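Local coordinates for protein leucine--tRNA ligase (Agrobacterium radiobacter, PDB 5AH5) that probably attaches leucine to tRNA(Leu) at the expense of ATP, as an aminoacyl-tRNA synthetase of the first class linked to antibiotic self-immunity, at residues L774-L786 against L798-L811. Numbering follows the deposited sequence.
Sequences LAEEDILSTVLAL and LKNYRYVPNRIINL. With nucleotides of chain D.
Glu776, in the first turn of helix 776-785, reaches two tyrosines of strand 798-804. With CG anti to the backbone N (chi1 -162°), the side chain runs extended from CB. CG lies between Tyr801 OH and Tyr803 CD2 (3.7 and 3.8 Å), and CD stays near the same two atoms. OE1 sits at the edge of the Tyr803 ring, whereas OE2 accepts a 2.6 Å hydrogen bond from Tyr801 OH through its anti lone pair. OE2 lies in the plane of the Tyr801 ring, at its edge, and the carboxylate is turned 87° to that ring. Ile779 CD1 is turned toward the CZ and OH end of Tyr803, closer than atoms normally pack, so the detail there is doubtful. Further along, Leu780 spreads CD2 to Tyr801 CE2 (3.7 Å) and CD1 to Leu811 CD2, while Val783 CG2 meets Ile809 CG2 tip to tip at 3.8 Å. Leu784 CD2 closes the apolar row against Leu798.

Asn810 ND2 donates to O2 (2.8 Å) and O2' of C64 of chain D, consistent with the C-terminal domain of bacterial leucyl-tRNA synthetases gripping the tRNA corner. The helix lies against one face of a four-stranded mixed sheet, RNA on the other; Val783 also touches Val758 of strand 753-760, and Ile779 Ile770 of strand 763-771.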
loop_
_atom_site.group_PDB
_atom_site.type_symbol
_atom_site.label_atom_id
_atom_site.label_comp_id
_atom_site.label_asym_id
_atom_site.label_seq_id
_atom_site.Cartn_x
_atom_site.Cartn_y
_atom_site.Cartn_z
ATOM N N LEU B 774 14.730 -16.610 -43.693
ATOM C CA LEU B 774 15.889 -16.664 -44.574
ATOM C C LEU B 774 16.904 -17.488 -43.783
ATOM O O LEU B 774 17.048 -17.360 -42.558
ATOM C CB LEU B 774 16.399 -15.259 -44.947
ATOM C CG LEU B 774 17.162 -15.122 -46.286
ATOM C CD1 LEU B 774 16.353 -15.575 -47.514
ATOM C CD2 LEU B 774 17.616 -13.679 -46.429
ATOM N N ALA B 775 17.523 -18.431 -44.465
ATOM C CA ALA B 775 18.623 -19.181 -43.883
ATOM C C ALA B 775 19.721 -18.237 -43.329
ATOM O O ALA B 775 20.022 -17.195 -43.909
ATOM C CB ALA B 775 19.197 -20.103 -44.934
ATOM N N GLU B 776 20.329 -18.630 -42.213
ATOM C CA GLU B 776 21.360 -17.834 -41.592
ATOM C C GLU B 776 22.520 -17.505 -42.574
ATOM O O GLU B 776 22.993 -16.348 -42.639
ATOM C CB GLU B 776 21.818 -18.503 -40.302
ATOM C CG GLU B 776 22.548 -17.572 -39.402
ATOM C CD GLU B 776 22.953 -18.218 -38.102
ATOM O OE1 GLU B 776 22.047 -18.681 -37.377
ATOM O OE2 GLU B 776 24.172 -18.226 -37.802
ATOM N N GLU B 777 22.908 -18.437 -43.434
ATOM C CA GLU B 777 23.989 -18.115 -44.375
ATOM C C GLU B 777 23.567 -17.096 -45.433
ATOM O O GLU B 777 24.397 -16.311 -45.924
ATOM C CB GLU B 777 24.653 -19.380 -45.019
ATOM C CG GLU B 777 23.825 -20.179 -46.030
ATOM C CD GLU B 777 23.097 -21.401 -45.434
ATOM O OE1 GLU B 777 22.741 -21.370 -44.209
ATOM O OE2 GLU B 777 22.856 -22.378 -46.214
ATOM N N ASP B 778 22.299 -17.156 -45.819
ATOM C CA ASP B 778 21.717 -16.163 -46.762
ATOM C C ASP B 778 21.554 -14.801 -46.121
ATOM O O ASP B 778 21.750 -13.770 -46.793
ATOM C CB ASP B 778 20.389 -16.664 -47.338
ATOM C CG ASP B 778 20.545 -17.912 -48.242
ATOM O OD1 ASP B 778 21.686 -18.255 -48.646
ATOM O OD2 ASP B 778 19.501 -18.546 -48.560
ATOM N N ILE B 779 21.205 -14.764 -44.824
ATOM C CA ILE B 779 21.168 -13.499 -44.110
ATOM C C ILE B 779 22.551 -12.851 -44.143
ATOM O O ILE B 779 22.701 -11.731 -44.597
ATOM C CB ILE B 779 20.687 -13.650 -42.653
ATOM C CG1 ILE B 779 19.242 -14.088 -42.634
ATOM C CG2 ILE B 779 20.894 -12.353 -41.873
ATOM C CD1 ILE B 779 18.696 -14.382 -41.242
ATOM N N LEU B 780 23.564 -13.581 -43.724
ATOM C CA LEU B 780 24.928 -13.067 -43.754
ATOM C C LEU B 780 25.367 -12.645 -45.159
ATOM O O LEU B 780 25.924 -11.587 -45.359
ATOM C CB LEU B 780 25.920 -14.125 -43.255
ATOM C CG LEU B 780 27.350 -13.662 -43.165
ATOM C CD1 LEU B 780 27.512 -12.589 -42.115
ATOM C CD2 LEU B 780 28.244 -14.854 -42.878
ATOM N N SER B 781 25.115 -13.488 -46.120
ATOM C CA SER B 781 25.471 -13.163 -47.502
ATOM C C SER B 781 24.721 -11.868 -47.984
ATOM O O SER B 781 25.322 -10.980 -48.590
ATOM C CB SER B 781 25.184 -14.394 -48.385
ATOM O OG SER B 781 24.901 -13.971 -49.658
ATOM N N THR B 782 23.452 -11.717 -47.617
ATOM C CA THR B 782 22.710 -10.497 -47.945
ATOM C C THR B 782 23.276 -9.243 -47.251
ATOM O O THR B 782 23.403 -8.175 -47.890
ATOM C CB THR B 782 21.209 -10.660 -47.627
ATOM O OG1 THR B 782 20.750 -11.805 -48.341
ATOM C CG2 THR B 782 20.370 -9.405 -48.064
ATOM N N VAL B 783 23.660 -9.391 -46.000
ATOM C CA VAL B 783 24.258 -8.304 -45.194
ATOM C C VAL B 783 25.614 -7.862 -45.794
ATOM O O VAL B 783 25.889 -6.674 -45.903
ATOM C CB VAL B 783 24.462 -8.668 -43.688
ATOM C CG1 VAL B 783 25.038 -7.500 -42.915
ATOM C CG2 VAL B 783 23.151 -9.034 -43.024
ATOM N N LEU B 784 26.445 -8.815 -46.183
ATOM C CA LEU B 784 27.802 -8.519 -46.671
ATOM C C LEU B 784 27.744 -7.839 -48.001
ATOM O O LEU B 784 28.640 -7.108 -48.318
ATOM C CB LEU B 784 28.710 -9.753 -46.742
ATOM C CG LEU B 784 28.961 -10.380 -45.373
ATOM C CD1 LEU B 784 29.687 -11.716 -45.518
ATOM C CD2 LEU B 784 29.686 -9.411 -44.490
ATOM N N ALA B 785 26.658 -8.034 -48.716
ATOM C CA ALA B 785 26.396 -7.351 -49.953
ATOM C C ALA B 785 25.891 -5.933 -49.852
ATOM O O ALA B 785 26.008 -5.224 -50.808
ATOM C CB ALA B 785 25.411 -8.173 -50.783
ATOM N N LEU B 786 25.384 -5.469 -48.717
ATOM C CA LEU B 786 24.966 -4.087 -48.621
ATOM C C LEU B 786 26.117 -3.115 -48.903
ATOM O O LEU B 786 27.237 -3.342 -48.451
ATOM C CB LEU B 786 24.422 -3.782 -47.237
ATOM C CG LEU B 786 23.259 -4.663 -46.779
ATOM C CD1 LEU B 786 22.980 -4.383 -45.306
ATOM C CD2 LEU B 786 22.033 -4.392 -47.661
ATOM N N LEU B 798 36.242 -9.807 -41.635
ATOM C CA LEU B 798 35.167 -10.306 -40.792
ATOM C C LEU B 798 35.639 -11.452 -39.862
ATOM O O LEU B 798 36.115 -12.447 -40.332
ATOM C CB LEU B 798 34.029 -10.774 -41.685
ATOM C CG LEU B 798 32.744 -11.110 -40.926
ATOM C CD1 LEU B 798 32.149 -9.892 -40.271
ATOM C CD2 LEU B 798 31.757 -11.755 -41.870
ATOM N N LYS B 799 35.447 -11.311 -38.562
ATOM C CA LYS B 799 35.922 -12.274 -37.557
ATOM C C LYS B 799 34.806 -13.165 -37.017
ATOM O O LYS B 799 35.005 -14.349 -36.644
ATOM C CB LYS B 799 36.477 -11.540 -36.342
ATOM C CG LYS B 799 37.668 -10.599 -36.553
ATOM C CD LYS B 799 38.831 -11.273 -37.255
ATOM C CE LYS B 799 40.083 -10.436 -37.048
ATOM N NZ LYS B 799 41.172 -10.908 -37.918
ATOM N N ASN B 800 33.637 -12.555 -36.889
ATOM C CA ASN B 800 32.528 -13.209 -36.288
ATOM C C ASN B 800 31.248 -12.450 -36.607
ATOM O O ASN B 800 31.284 -11.351 -37.131
ATOM C CB ASN B 800 32.765 -13.332 -34.785
ATOM C CG ASN B 800 31.968 -14.433 -34.155
ATOM O OD1 ASN B 800 31.332 -15.286 -34.805
ATOM N ND2 ASN B 800 31.911 -14.366 -32.858
ATOM N N TYR B 801 30.120 -13.053 -36.285
ATOM C CA TYR B 801 28.914 -12.302 -36.227
ATOM C C TYR B 801 28.008 -12.866 -35.139
ATOM O O TYR B 801 28.074 -14.040 -34.797
ATOM C CB TYR B 801 28.254 -12.296 -37.589
ATOM C CG TYR B 801 27.733 -13.617 -38.026
ATOM C CD1 TYR B 801 26.516 -14.072 -37.586
ATOM C CD2 TYR B 801 28.462 -14.428 -38.871
ATOM C CE1 TYR B 801 26.032 -15.308 -37.953
ATOM C CE2 TYR B 801 27.972 -15.656 -39.252
ATOM C CZ TYR B 801 26.757 -16.083 -38.788
ATOM O OH TYR B 801 26.248 -17.295 -39.160
ATOM N N ARG B 802 27.187 -11.987 -34.591
ATOM C CA ARG B 802 26.134 -12.331 -33.653
ATOM C C ARG B 802 24.783 -12.060 -34.337
ATOM O O ARG B 802 24.467 -10.918 -34.613
ATOM C CB ARG B 802 26.277 -11.422 -32.460
ATOM C CG ARG B 802 25.155 -11.613 -31.441
ATOM C CD ARG B 802 25.410 -12.857 -30.621
ATOM N NE ARG B 802 24.204 -13.478 -30.109
ATOM C CZ ARG B 802 24.226 -14.415 -29.164
ATOM N NH1 ARG B 802 25.398 -14.809 -28.615
ATOM N NH2 ARG B 802 23.077 -14.937 -28.750
ATOM N N TYR B 803 24.033 -13.095 -34.637
ATOM C CA TYR B 803 22.745 -12.993 -35.218
ATOM C C TYR B 803 21.726 -13.407 -34.157
ATOM O O TYR B 803 21.779 -14.520 -33.646
ATOM C CB TYR B 803 22.636 -13.940 -36.411
ATOM C CG TYR B 803 21.271 -13.986 -36.956
ATOM C CD1 TYR B 803 20.602 -12.796 -37.283
ATOM C CD2 TYR B 803 20.594 -15.197 -37.154
ATOM C CE1 TYR B 803 19.330 -12.812 -37.796
ATOM C CE2 TYR B 803 19.275 -15.197 -37.634
ATOM C CZ TYR B 803 18.662 -14.010 -37.926
ATOM O OH TYR B 803 17.385 -13.929 -38.439
ATOM N N VAL B 804 20.811 -12.513 -33.825
ATOM C CA VAL B 804 19.713 -12.865 -32.931
ATOM C C VAL B 804 18.499 -12.879 -33.841
ATOM O O VAL B 804 18.164 -11.822 -34.363
ATOM C CB VAL B 804 19.552 -11.831 -31.855
ATOM C CG1 VAL B 804 18.352 -12.162 -30.934
ATOM C CG2 VAL B 804 20.834 -11.757 -31.037
ATOM N N PRO B 805 17.843 -14.055 -34.038
ATOM C CA PRO B 805 16.779 -14.186 -35.069
ATOM C C PRO B 805 15.711 -13.158 -35.000
ATOM O O PRO B 805 15.266 -12.810 -33.919
ATOM C CB PRO B 805 16.190 -15.557 -34.817
ATOM C CG PRO B 805 17.336 -16.346 -34.270
ATOM C CD PRO B 805 18.062 -15.351 -33.357
ATOM N N ASN B 806 15.380 -12.637 -36.176
ATOM C CA ASN B 806 14.443 -11.583 -36.354
ATOM C C ASN B 806 14.693 -10.335 -35.484
ATOM O O ASN B 806 13.789 -9.513 -35.380
ATOM C CB ASN B 806 13.038 -12.147 -36.122
ATOM C CG ASN B 806 12.744 -13.418 -36.954
ATOM O OD1 ASN B 806 13.110 -13.557 -38.143
ATOM N ND2 ASN B 806 12.079 -14.354 -36.317
ATOM N N ARG B 807 15.884 -10.158 -34.876
ATOM C CA ARG B 807 16.132 -8.978 -34.001
ATOM C C ARG B 807 17.294 -8.149 -34.510
ATOM O O ARG B 807 17.113 -6.972 -34.814
ATOM C CB ARG B 807 16.382 -9.334 -32.528
ATOM C CG ARG B 807 15.281 -10.196 -31.885
ATOM C CD ARG B 807 14.274 -9.485 -30.970
ATOM N NE ARG B 807 14.827 -8.486 -30.034
ATOM C CZ ARG B 807 15.591 -8.737 -28.960
ATOM N NH1 ARG B 807 15.984 -9.977 -28.635
ATOM N NH2 ARG B 807 15.987 -7.720 -28.190
ATOM N N ILE B 808 18.479 -8.743 -34.588
ATOM C CA ILE B 808 19.649 -7.976 -34.949
ATOM C C ILE B 808 20.767 -8.826 -35.575
ATOM O O ILE B 808 20.863 -10.009 -35.301
ATOM C CB ILE B 808 20.133 -7.233 -33.734
ATOM C CG1 ILE B 808 21.017 -6.071 -34.170
ATOM C CG2 ILE B 808 20.842 -8.181 -32.756
ATOM C CD1 ILE B 808 21.046 -4.910 -33.227
ATOM N N ILE B 809 21.598 -8.211 -36.406
ATOM C CA ILE B 809 22.909 -8.834 -36.777
ATOM C C ILE B 809 24.040 -7.854 -36.545
ATOM O O ILE B 809 24.015 -6.727 -37.057
ATOM C CB ILE B 809 22.935 -9.445 -38.200
ATOM C CG1 ILE B 809 24.255 -10.194 -38.417
ATOM C CG2 ILE B 809 22.678 -8.399 -39.283
ATOM C CD1 ILE B 809 24.211 -11.154 -39.546
ATOM N N ASN B 810 24.984 -8.251 -35.690
ATOM C CA ASN B 810 26.194 -7.503 -35.456
ATOM C C ASN B 810 27.405 -8.239 -36.095
ATOM O O ASN B 810 27.699 -9.380 -35.750
ATOM C CB ASN B 810 26.439 -7.332 -33.988
ATOM C CG ASN B 810 27.608 -6.483 -33.691
ATOM O OD1 ASN B 810 27.943 -5.567 -34.423
ATOM N ND2 ASN B 810 28.297 -6.812 -32.594
ATOM N N LEU B 811 28.046 -7.584 -37.043
ATOM C CA LEU B 811 29.281 -8.106 -37.676
ATOM C C LEU B 811 30.526 -7.685 -36.881
ATOM O O LEU B 811 30.698 -6.496 -36.587
ATOM C CB LEU B 811 29.381 -7.561 -39.070
ATOM C CG LEU B 811 28.178 -7.768 -39.976
ATOM C CD1 LEU B 811 28.355 -7.041 -41.312
ATOM C CD2 LEU B 811 27.910 -9.234 -40.169
ATOM P P C D 64 32.782 -10.607 -25.903
ATOM O OP1 C D 64 32.773 -12.001 -26.365
ATOM O OP2 C D 64 34.010 -9.904 -25.494
ATOM O "O5'" C D 64 32.174 -9.759 -27.102
ATOM C "C5'" C D 64 32.987 -9.310 -28.184
ATOM C "C4'" C D 64 32.107 -8.618 -29.192
ATOM O "O4'" C D 64 31.152 -9.551 -29.775
ATOM C "C3'" C D 64 31.244 -7.511 -28.633
ATOM O "O3'" C D 64 31.993 -6.312 -28.494
ATOM C "C2'" C D 64 30.166 -7.402 -29.702
ATOM O "O2'" C D 64 30.650 -6.714 -30.824
ATOM C "C1'" C D 64 29.935 -8.863 -30.063
ATOM N N1 C D 64 28.831 -9.492 -29.312
ATOM C C2 C D 64 27.503 -9.228 -29.689
ATOM O O2 C D 64 27.284 -8.436 -30.615
ATOM N N3 C D 64 26.492 -9.791 -28.982
ATOM C C4 C D 64 26.764 -10.634 -27.979
ATOM N N4 C D 64 25.737 -11.199 -27.336
ATOM C C5 C D 64 28.104 -10.939 -27.593
ATOM C C6 C D 64 29.096 -10.332 -28.263
ATOM P P G D 19 17.686 -4.498 -24.798
ATOM O OP1 G D 19 17.271 -3.108 -24.604
ATOM O OP2 G D 19 16.776 -5.630 -24.803
ATOM O "O5'" G D 19 18.399 -4.548 -26.238
ATOM C "C5'" G D 19 19.170 -3.422 -26.742
ATOM C "C4'" G D 19 19.498 -3.634 -28.208
ATOM O "O4'" G D 19 20.410 -4.758 -28.314
ATOM C "C3'" G D 19 18.286 -4.004 -29.071
ATOM O "O3'" G D 19 18.279 -3.470 -30.356
ATOM C "C2'" G D 19 18.391 -5.509 -29.198
ATOM O "O2'" G D 19 17.724 -6.123 -30.269
ATOM C "C1'" G D 19 19.900 -5.676 -29.265
ATOM N N9 G D 19 20.410 -6.998 -28.932
ATOM C C8 G D 19 19.779 -8.005 -28.241
ATOM N N7 G D 19 20.532 -9.058 -28.071
ATOM C C5 G D 19 21.741 -8.718 -28.666
ATOM C C6 G D 19 22.949 -9.453 -28.785
ATOM O O6 G D 19 23.214 -10.578 -28.347
ATOM N N1 G D 19 23.919 -8.734 -29.472
ATOM C C2 G D 19 23.758 -7.465 -29.970
ATOM N N2 G D 19 24.825 -6.927 -30.595
ATOM N N3 G D 19 22.636 -6.772 -29.872
ATOM C C4 G D 19 21.680 -7.451 -29.204
ATOM P P C D 17 13.281 -7.069 -18.343
ATOM O OP1 C D 17 12.961 -7.201 -16.901
ATOM O OP2 C D 17 13.582 -5.718 -18.898
ATOM O "O5'" C D 17 14.525 -8.007 -18.702
ATOM C "C5'" C D 17 14.420 -9.450 -18.792
ATOM C "C4'" C D 17 15.354 -10.017 -19.849
ATOM O "O4'" C D 17 14.631 -10.294 -21.069
ATOM C "C3'" C D 17 16.517 -9.139 -20.309
ATOM O "O3'" C D 17 17.572 -9.240 -19.338
ATOM C "C2'" C D 17 16.772 -9.576 -21.774
ATOM O "O2'" C D 17 17.944 -10.302 -22.087
ATOM C "C1'" C D 17 15.579 -10.489 -22.091
ATOM N N1 C D 17 14.937 -10.300 -23.418
ATOM C C2 C D 17 14.298 -9.085 -23.731
ATOM O O2 C D 17 14.279 -8.177 -22.887
ATOM N N3 C D 17 13.721 -8.938 -24.949
ATOM C C4 C D 17 13.766 -9.938 -25.836
ATOM N N4 C D 17 13.184 -9.748 -27.023
ATOM C C5 C D 17 14.410 -11.177 -25.545
ATOM C C6 C D 17 14.979 -11.313 -24.337
#